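Local coordinates for nird-like protein (Hydrogenobacter thermophilus, PDB 4CH7) that catalyses the decarboxylation of siroheme, probably by way of monodecarboxysiroheme, to 12,18-didecarboxysiroheme in heme d1 biosynthesis, at residues L9-K14 with S24-E29; L18-F23 with M199-L204; A82-A87 with E125-K130. All blocks are in the same frame, centred on the assembly; numbering follows the deposited sequence.

Interaction 1 (L9-K14 with S24-E29); sequences LKIIQK and SVLAQE
Ile11 and Leu26 join the first two helices of the N-terminal helix-turn-helix (HTH) domain, helix 4-11 and helix 22-30. The contact is mainly apolar, with no hydrogen bond across it. The CA atoms of Ile11 and Leu26, the nearest pair, lie 7.3 Å apart.

Ile11 points its side chain at helix 22-30. CG1 stands opposite the backbone N (chi1 -158°) and CD1 carries on in the same extended line. This sends the long branch across the gap and leaves CG2 between the backbone N and the carbonyl carbon. CD1 of Ile11 meets CD2 of Leu26 at 3.8 Å, and CG1 of Ile11 lies 4.0 Å from the same methyl. Leu26 comes from the other side, and the two side chains slide past each other in opposite directions.

The two methyls of Leu26 have different neighbours. CD2 takes Ile11, while CD1 lies 4.3 Å from CG2 of Ile12, a looser contact. Leu26 also packs on Leu37 and Ile12 on Ile41, so helix 34-47 completes this small three-helix core.

Beyond Ile11 the chain leaves the helix. Gln13 folds back, and its NE2 donates to Leu9 O at 2.6 Å from above the carbonyl plane. The backbone of Ile12 pairs with Ala222, which ties this end to strand 217-222.

Glu29 adds an exposed flank, one helical turn after Leu26. Its chain is extended beyond CG and crosses Ile11 obliquely. CD1 of Ile11 touches both CB of Glu29 at 3.8 Å and OE1 of Glu29 at 3.4 Å.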
# COMPACT_ATOMS: atom_id res chain seq x y z
N LEU A 9 2.36 17.00 16.20
CA LEU A 9 1.59 16.28 15.19
C LEU A 9 2.18 16.52 13.80
O LEU A 9 2.32 15.60 13.00
CB LEU A 9 0.13 16.74 15.22
CG LEU A 9 -0.73 16.26 14.05
CD1 LEU A 9 -0.88 14.75 14.10
CD2 LEU A 9 -2.09 16.94 14.04
N LYS A 10 2.52 17.78 13.53
CA LYS A 10 3.11 18.17 12.25
C LYS A 10 4.48 17.54 12.02
O LYS A 10 4.79 17.09 10.91
CB LYS A 10 3.22 19.70 12.17
CG LYS A 10 3.94 20.22 10.94
CD LYS A 10 4.19 21.71 11.03
CE LYS A 10 4.83 22.24 9.75
NZ LYS A 10 6.13 21.58 9.45
N ILE A 11 5.30 17.49 13.07
CA ILE A 11 6.70 17.09 12.93
C ILE A 11 6.92 15.57 12.84
O ILE A 11 7.90 15.12 12.24
CB ILE A 11 7.59 17.70 14.06
CG1 ILE A 11 9.05 17.76 13.63
CG2 ILE A 11 7.43 16.93 15.36
CD1 ILE A 11 9.97 18.43 14.64
N ILE A 12 6.02 14.79 13.42
CA ILE A 12 6.15 13.33 13.38
C ILE A 12 5.58 12.74 12.09
O ILE A 12 5.62 11.53 11.87
CB ILE A 12 5.46 12.67 14.58
CG1 ILE A 12 3.96 12.99 14.59
CG2 ILE A 12 6.12 13.12 15.86
CD1 ILE A 12 3.20 12.36 15.75
N GLN A 13 5.04 13.62 11.25
CA GLN A 13 4.57 13.22 9.93
C GLN A 13 5.67 13.48 8.90
O GLN A 13 5.62 12.97 7.78
CB GLN A 13 3.30 13.97 9.56
CG GLN A 13 2.12 13.66 10.47
CD GLN A 13 0.91 14.52 10.17
OE1 GLN A 13 0.33 14.45 9.09
NE2 GLN A 13 0.52 15.35 11.13
N LYS A 14 6.65 14.28 9.30
CA LYS A 14 7.85 14.48 8.49
C LYS A 14 8.77 13.28 8.70
O LYS A 14 8.64 12.56 9.69
CB LYS A 14 8.57 15.77 8.90
CG LYS A 14 7.70 17.01 8.82
CD LYS A 14 8.51 18.28 9.01
CE LYS A 14 9.49 18.50 7.86
NZ LYS A 14 10.12 19.85 7.91
N SER A 24 15.10 13.18 20.50
CA SER A 24 15.86 14.25 21.12
C SER A 24 15.95 15.41 20.13
O SER A 24 15.79 16.58 20.50
CB SER A 24 17.26 13.76 21.51
OG SER A 24 17.90 14.67 22.38
N VAL A 25 16.20 15.07 18.87
CA VAL A 25 16.28 16.05 17.79
C VAL A 25 14.93 16.73 17.54
O VAL A 25 14.86 17.95 17.43
CB VAL A 25 16.77 15.40 16.48
CG1 VAL A 25 16.77 16.40 15.34
CG2 VAL A 25 18.16 14.82 16.67
N LEU A 26 13.87 15.93 17.46
CA LEU A 26 12.52 16.46 17.30
C LEU A 26 12.13 17.35 18.48
O LEU A 26 11.50 18.40 18.29
CB LEU A 26 11.49 15.33 17.14
CG LEU A 26 11.62 14.39 15.94
CD1 LEU A 26 10.36 13.56 15.77
CD2 LEU A 26 11.93 15.16 14.67
N ALA A 27 12.50 16.93 19.68
CA ALA A 27 12.22 17.69 20.89
C ALA A 27 12.86 19.07 20.83
O ALA A 27 12.22 20.07 21.15
CB ALA A 27 12.71 16.95 22.11
N GLN A 28 14.13 19.10 20.43
CA GLN A 28 14.84 20.36 20.24
C GLN A 28 14.14 21.24 19.22
O GLN A 28 13.93 22.43 19.46
CB GLN A 28 16.28 20.09 19.79
CG GLN A 28 17.19 19.56 20.90
CD GLN A 28 17.39 20.56 22.02
OE1 GLN A 28 17.47 21.76 21.79
NE2 GLN A 28 17.47 20.06 23.25
N GLU A 29 13.77 20.65 18.08
CA GLU A 29 13.09 21.38 17.02
C GLU A 29 11.72 21.91 17.44
O GLU A 29 11.33 23.01 17.06
CB GLU A 29 12.96 20.51 15.76
CG GLU A 29 14.26 20.34 14.98
CD GLU A 29 14.16 19.31 13.88
OE1 GLU A 29 13.28 18.42 13.98
OE2 GLU A 29 14.96 19.37 12.92

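Interaction 2 (L18-F23 with M199-L204); sequences LVKEPF and MSEEEL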
# COMPACT_ATOMS: atom_id res chain seq x y z
N LEU A 18 17.49 9.50 10.79
CA LEU A 18 18.19 8.28 11.13
C LEU A 18 19.39 8.59 12.01
O LEU A 18 20.53 8.62 11.55
CB LEU A 18 18.63 7.54 9.87
CG LEU A 18 17.48 7.07 8.96
CD1 LEU A 18 18.01 6.59 7.63
CD2 LEU A 18 16.70 5.98 9.65
N VAL A 19 19.11 8.85 13.29
CA VAL A 19 20.15 9.08 14.28
C VAL A 19 19.82 8.20 15.48
O VAL A 19 18.77 7.57 15.52
CB VAL A 19 20.21 10.56 14.70
CG1 VAL A 19 20.44 11.45 13.49
CG2 VAL A 19 18.94 10.97 15.41
N LYS A 20 20.72 8.17 16.46
CA LYS A 20 20.51 7.32 17.63
C LYS A 20 19.37 7.84 18.51
O LYS A 20 18.62 7.05 19.08
CB LYS A 20 21.79 7.20 18.45
CG LYS A 20 22.94 6.55 17.70
CD LYS A 20 24.17 6.42 18.58
CE LYS A 20 25.33 5.81 17.81
NZ LYS A 20 26.57 5.75 18.63
N GLU A 21 19.25 9.16 18.60
CA GLU A 21 18.20 9.78 19.41
C GLU A 21 17.38 10.76 18.59
O GLU A 21 17.52 11.98 18.75
CB GLU A 21 18.80 10.47 20.64
CG GLU A 21 19.63 9.55 21.52
CD GLU A 21 20.27 10.28 22.70
OE1 GLU A 21 19.84 11.41 23.01
OE2 GLU A 21 21.19 9.71 23.31
N PRO A 22 16.49 10.24 17.72
CA PRO A 22 15.71 11.07 16.79
C PRO A 22 14.67 11.93 17.51
O PRO A 22 14.34 13.00 17.02
CB PRO A 22 15.03 10.04 15.89
CG PRO A 22 14.92 8.81 16.74
CD PRO A 22 16.16 8.81 17.59
N PHE A 23 14.17 11.45 18.64
CA PHE A 23 13.17 12.19 19.40
C PHE A 23 13.81 13.31 20.22
O PHE A 23 13.14 14.27 20.61
CB PHE A 23 12.36 11.26 20.29
CG PHE A 23 11.55 10.25 19.52
CD1 PHE A 23 10.57 10.66 18.63
CD2 PHE A 23 11.77 8.89 19.70
CE1 PHE A 23 9.82 9.73 17.91
CE2 PHE A 23 11.02 7.95 18.99
CZ PHE A 23 10.05 8.38 18.10
N MSE A 199 24.36 -6.23 15.83
CA MSE A 199 25.23 -5.17 15.35
C MSE A 199 25.06 -3.92 16.21
O MSE A 199 24.17 -3.85 17.06
CB MSE A 199 24.95 -4.86 13.87
CG MSE A 199 23.53 -4.39 13.56
SE MSE A 199 23.29 -3.86 11.70
CE MSE A 199 22.88 -5.57 10.92
N SER A 200 25.94 -2.94 15.99
CA SER A 200 25.83 -1.68 16.70
C SER A 200 24.72 -0.84 16.09
O SER A 200 24.24 -1.13 14.99
CB SER A 200 27.16 -0.92 16.64
OG SER A 200 27.40 -0.43 15.33
N GLU A 201 24.29 0.20 16.81
CA GLU A 201 23.33 1.15 16.28
C GLU A 201 23.93 1.84 15.06
O GLU A 201 23.26 2.07 14.06
CB GLU A 201 22.98 2.21 17.32
CG GLU A 201 22.09 1.73 18.46
CD GLU A 201 22.03 2.74 19.59
OE1 GLU A 201 23.00 2.81 20.37
OE2 GLU A 201 21.02 3.47 19.69
N GLU A 202 25.22 2.17 15.18
CA GLU A 202 25.94 2.87 14.12
C GLU A 202 25.93 2.05 12.83
O GLU A 202 25.75 2.60 11.74
CB GLU A 202 27.38 3.15 14.56
CG GLU A 202 28.16 4.04 13.60
CD GLU A 202 29.60 4.24 14.03
OE1 GLU A 202 29.84 5.05 14.94
OE2 GLU A 202 30.49 3.59 13.44
N GLU A 203 26.10 0.74 12.96
CA GLU A 203 26.09 -0.15 11.80
C GLU A 203 24.68 -0.29 11.22
O GLU A 203 24.52 -0.34 10.00
CB GLU A 203 26.67 -1.52 12.17
CG GLU A 203 28.19 -1.50 12.40
CD GLU A 203 28.71 -2.76 13.07
OE1 GLU A 203 27.91 -3.44 13.75
OE2 GLU A 203 29.91 -3.05 12.93
N LEU A 204 23.67 -0.33 12.08
CA LEU A 204 22.28 -0.40 11.63
C LEU A 204 21.87 0.87 10.89
O LEU A 204 21.32 0.81 9.80
CB LEU A 204 21.33 -0.66 12.80
CG LEU A 204 19.84 -0.64 12.46
CD1 LEU A 204 19.54 -1.64 11.36
CD2 LEU A 204 18.99 -0.93 13.69
O HOH W 1 18.68 4.43 18.80
O HOH W 2 26.80 2.52 17.81
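Lys20 crosses Glu201 at about a right angle where the two HTH domains of the chain meet. Lys20 lies in the turn before helix 22-30 of the first domain. Glu201 is in the first turn of helix 201-213 of the second.

The Lys20 side chain is extended from CG to its tip and runs over the Glu201 carboxylate. CB lies 4.0 Å from OE2 of Glu201, and CG is almost as near to that oxygen. CD has moved on to the other oxygen, 4.2 Å from OE1 of Glu201. CE comes within 4.5 Å of the backbone N of Glu202. The tip, NZ, makes no direct salt bridge to Glu201 or Glu202. It gives a weak hydrogen bond to a water, which also accepts from Glu202 N at 3.1 Å.

The carboxylate of Glu201 is buried and has other partners. OE1 forms a salt bridge with Arg188. That bond probably steadies the group against which the lysine methylenes lie.

Helix 201-213 starts with a capping box. Glu203 N donates to Ser200 OG, and Ser200 N donates to Glu203 OE1 at 3.0 Å.

A second water joins the two segments through their polar atoms. It donates to Lys20 O at 2.6 Å and to Glu201 OE2 at 2.7 Å.

Interaction 3 (A82-A87 with E125-K130); sequences ANFVNA and ERERVK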
# COMPACT_ATOMS: atom_id res chain seq x y z
N ALA A 82 -13.68 -15.13 -2.02
CA ALA A 82 -13.17 -13.98 -1.27
C ALA A 82 -12.36 -14.41 -0.05
O ALA A 82 -11.29 -13.85 0.22
CB ALA A 82 -14.32 -13.08 -0.85
N ASN A 83 -12.87 -15.39 0.69
CA ASN A 83 -12.19 -15.90 1.87
C ASN A 83 -10.90 -16.64 1.51
O ASN A 83 -9.94 -16.64 2.28
CB ASN A 83 -13.11 -16.81 2.68
CG ASN A 83 -14.49 -16.21 2.88
OD1 ASN A 83 -14.64 -15.17 3.53
ND2 ASN A 83 -15.50 -16.86 2.33
N PHE A 84 -10.88 -17.26 0.34
CA PHE A 84 -9.67 -17.90 -0.17
C PHE A 84 -8.59 -16.84 -0.41
O PHE A 84 -7.43 -17.02 -0.05
CB PHE A 84 -9.95 -18.66 -1.46
CG PHE A 84 -8.72 -19.19 -2.14
CD1 PHE A 84 -8.14 -20.38 -1.72
CD2 PHE A 84 -8.13 -18.49 -3.18
CE1 PHE A 84 -6.99 -20.87 -2.34
CE2 PHE A 84 -6.98 -18.97 -3.80
CZ PHE A 84 -6.42 -20.16 -3.38
N VAL A 85 -9.00 -15.74 -1.04
CA VAL A 85 -8.10 -14.63 -1.34
C VAL A 85 -7.50 -14.04 -0.07
O VAL A 85 -6.29 -13.82 0.01
CB VAL A 85 -8.82 -13.53 -2.13
CG1 VAL A 85 -7.93 -12.31 -2.30
CG2 VAL A 85 -9.27 -14.05 -3.48
N ASN A 86 -8.35 -13.79 0.92
CA ASN A 86 -7.93 -13.23 2.20
C ASN A 86 -6.86 -14.07 2.90
O ASN A 86 -6.02 -13.54 3.61
CB ASN A 86 -9.14 -13.05 3.13
CG ASN A 86 -10.20 -12.13 2.55
OD1 ASN A 86 -9.88 -11.18 1.84
ND2 ASN A 86 -11.46 -12.41 2.86
N ALA A 87 -6.91 -15.38 2.68
CA ALA A 87 -5.94 -16.30 3.26
C ALA A 87 -4.51 -16.01 2.80
O ALA A 87 -3.56 -16.25 3.54
CB ALA A 87 -6.32 -17.74 2.93
N GLU A 125 -7.01 -21.12 -10.85
CA GLU A 125 -7.22 -22.53 -11.17
C GLU A 125 -7.88 -23.25 -9.99
O GLU A 125 -8.83 -24.03 -10.18
CB GLU A 125 -5.88 -23.20 -11.50
CG GLU A 125 -6.01 -24.68 -11.84
CD GLU A 125 -4.69 -25.42 -11.79
OE1 GLU A 125 -3.64 -24.76 -11.89
OE2 GLU A 125 -4.71 -26.66 -11.65
N ARG A 126 -7.38 -22.99 -8.79
CA ARG A 126 -7.91 -23.58 -7.56
C ARG A 126 -9.34 -23.12 -7.28
O ARG A 126 -10.18 -23.91 -6.86
CB ARG A 126 -6.99 -23.23 -6.39
CG ARG A 126 -7.55 -23.53 -5.01
CD ARG A 126 -7.70 -25.02 -4.76
NE ARG A 126 -8.21 -25.30 -3.42
CZ ARG A 126 -8.75 -26.46 -3.05
NH1 ARG A 126 -8.87 -27.45 -3.93
NH2 ARG A 126 -9.19 -26.62 -1.81
N GLU A 127 -9.60 -21.84 -7.53
CA GLU A 127 -10.93 -21.28 -7.31
C GLU A 127 -11.82 -21.44 -8.53
O GLU A 127 -12.95 -20.96 -8.53
CB GLU A 127 -10.84 -19.81 -6.92
CG GLU A 127 -10.30 -19.59 -5.52
CD GLU A 127 -11.00 -20.45 -4.50
OE1 GLU A 127 -12.13 -20.11 -4.10
OE2 GLU A 127 -10.43 -21.49 -4.09
N ARG A 128 -11.30 -22.11 -9.55
CA ARG A 128 -12.03 -22.34 -10.79
C ARG A 128 -12.54 -21.03 -11.40
O ARG A 128 -13.66 -20.95 -11.89
CB ARG A 128 -13.18 -23.31 -10.58
CG ARG A 128 -12.74 -24.67 -10.05
CD ARG A 128 -13.84 -25.69 -10.29
NE ARG A 128 -14.47 -25.46 -11.58
CZ ARG A 128 -15.49 -26.16 -12.06
NH1 ARG A 128 -16.00 -27.16 -11.36
NH2 ARG A 128 -15.99 -25.87 -13.25
N VAL A 129 -11.70 -20.00 -11.34
CA VAL A 129 -12.01 -18.71 -11.94
C VAL A 129 -11.37 -18.64 -13.32
O VAL A 129 -10.15 -18.74 -13.44
CB VAL A 129 -11.51 -17.55 -11.07
CG1 VAL A 129 -11.79 -16.21 -11.75
CG2 VAL A 129 -12.17 -17.60 -9.69
N LYS A 130 -12.19 -18.47 -14.35
CA LYS A 130 -11.70 -18.51 -15.73
C LYS A 130 -11.10 -17.17 -16.17
O LYS A 130 -10.01 -17.12 -16.74
CB LYS A 130 -12.81 -18.93 -16.69
CG LYS A 130 -12.30 -19.32 -18.06
CD LYS A 130 -13.38 -20.00 -18.89
CE LYS A 130 -14.40 -19.01 -19.42
NZ LYS A 130 -15.43 -19.68 -20.25
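The chi1 of Phe84, 172°, turns CG away from the backbone N and carries the ring out from helix 75-87 to Glu127. Glu127 bends at chi2 (-49°), and the bend lays its carboxylate over one face of that ring. The two planes are only 10° apart and stacked. OE2 of Glu127 lies 3.4 Å over the ring plane, nearer its border than its centre. CG of Glu127 approaches CD2 of Phe84 at 3.4 Å, and CD of Glu127 lies 3.5 Å from CG of Phe84. Both segments belong to the AsnC-like ligand-binding domain, an alpha/beta fold whose helices pack on the outer face of the sheet. Glu127 follows helix 116-126, which ends in a Schellman motif at Arg128. Helix 323-335 borders the contact, with Leu331 touching both Phe84 and Arg126. With an alanine here in place of Phe84 the ring is gone, and the Glu127 carboxylate would probably be set free to turn, with a gap opened beside Leu331. Arg126 adds aliphatic packing from an oblique direction. Its guanidinium is turned well away from the ring plane. CG of Arg126 meets CE1 of Phe84 at 3.8 Å and CZ of Phe84 at 3.9 Å.

How the interactions relate
Interactions 1 and 2 are neighbours, with centres about 17 Å apart. They share helix 22-30 and touch where Val25 packs on Val19. Interaction 1 stays within the first HTH domain, while interaction 2 joins that domain to the second. Their segments alternate along the chain. Interaction 3 is distant, about 45 Å from interaction 1 and 44 Å from interaction 2, centre to centre, on the opposite side of the chain's centre. It follows interaction 1 in sequence and falls between the two halves of interaction 2. Both AsnC-like domains contribute strands to the eight-stranded barrel. Interaction 2 is one place where the two HTH domains pair, well away from the helices that interaction 3 packs outside the barrel.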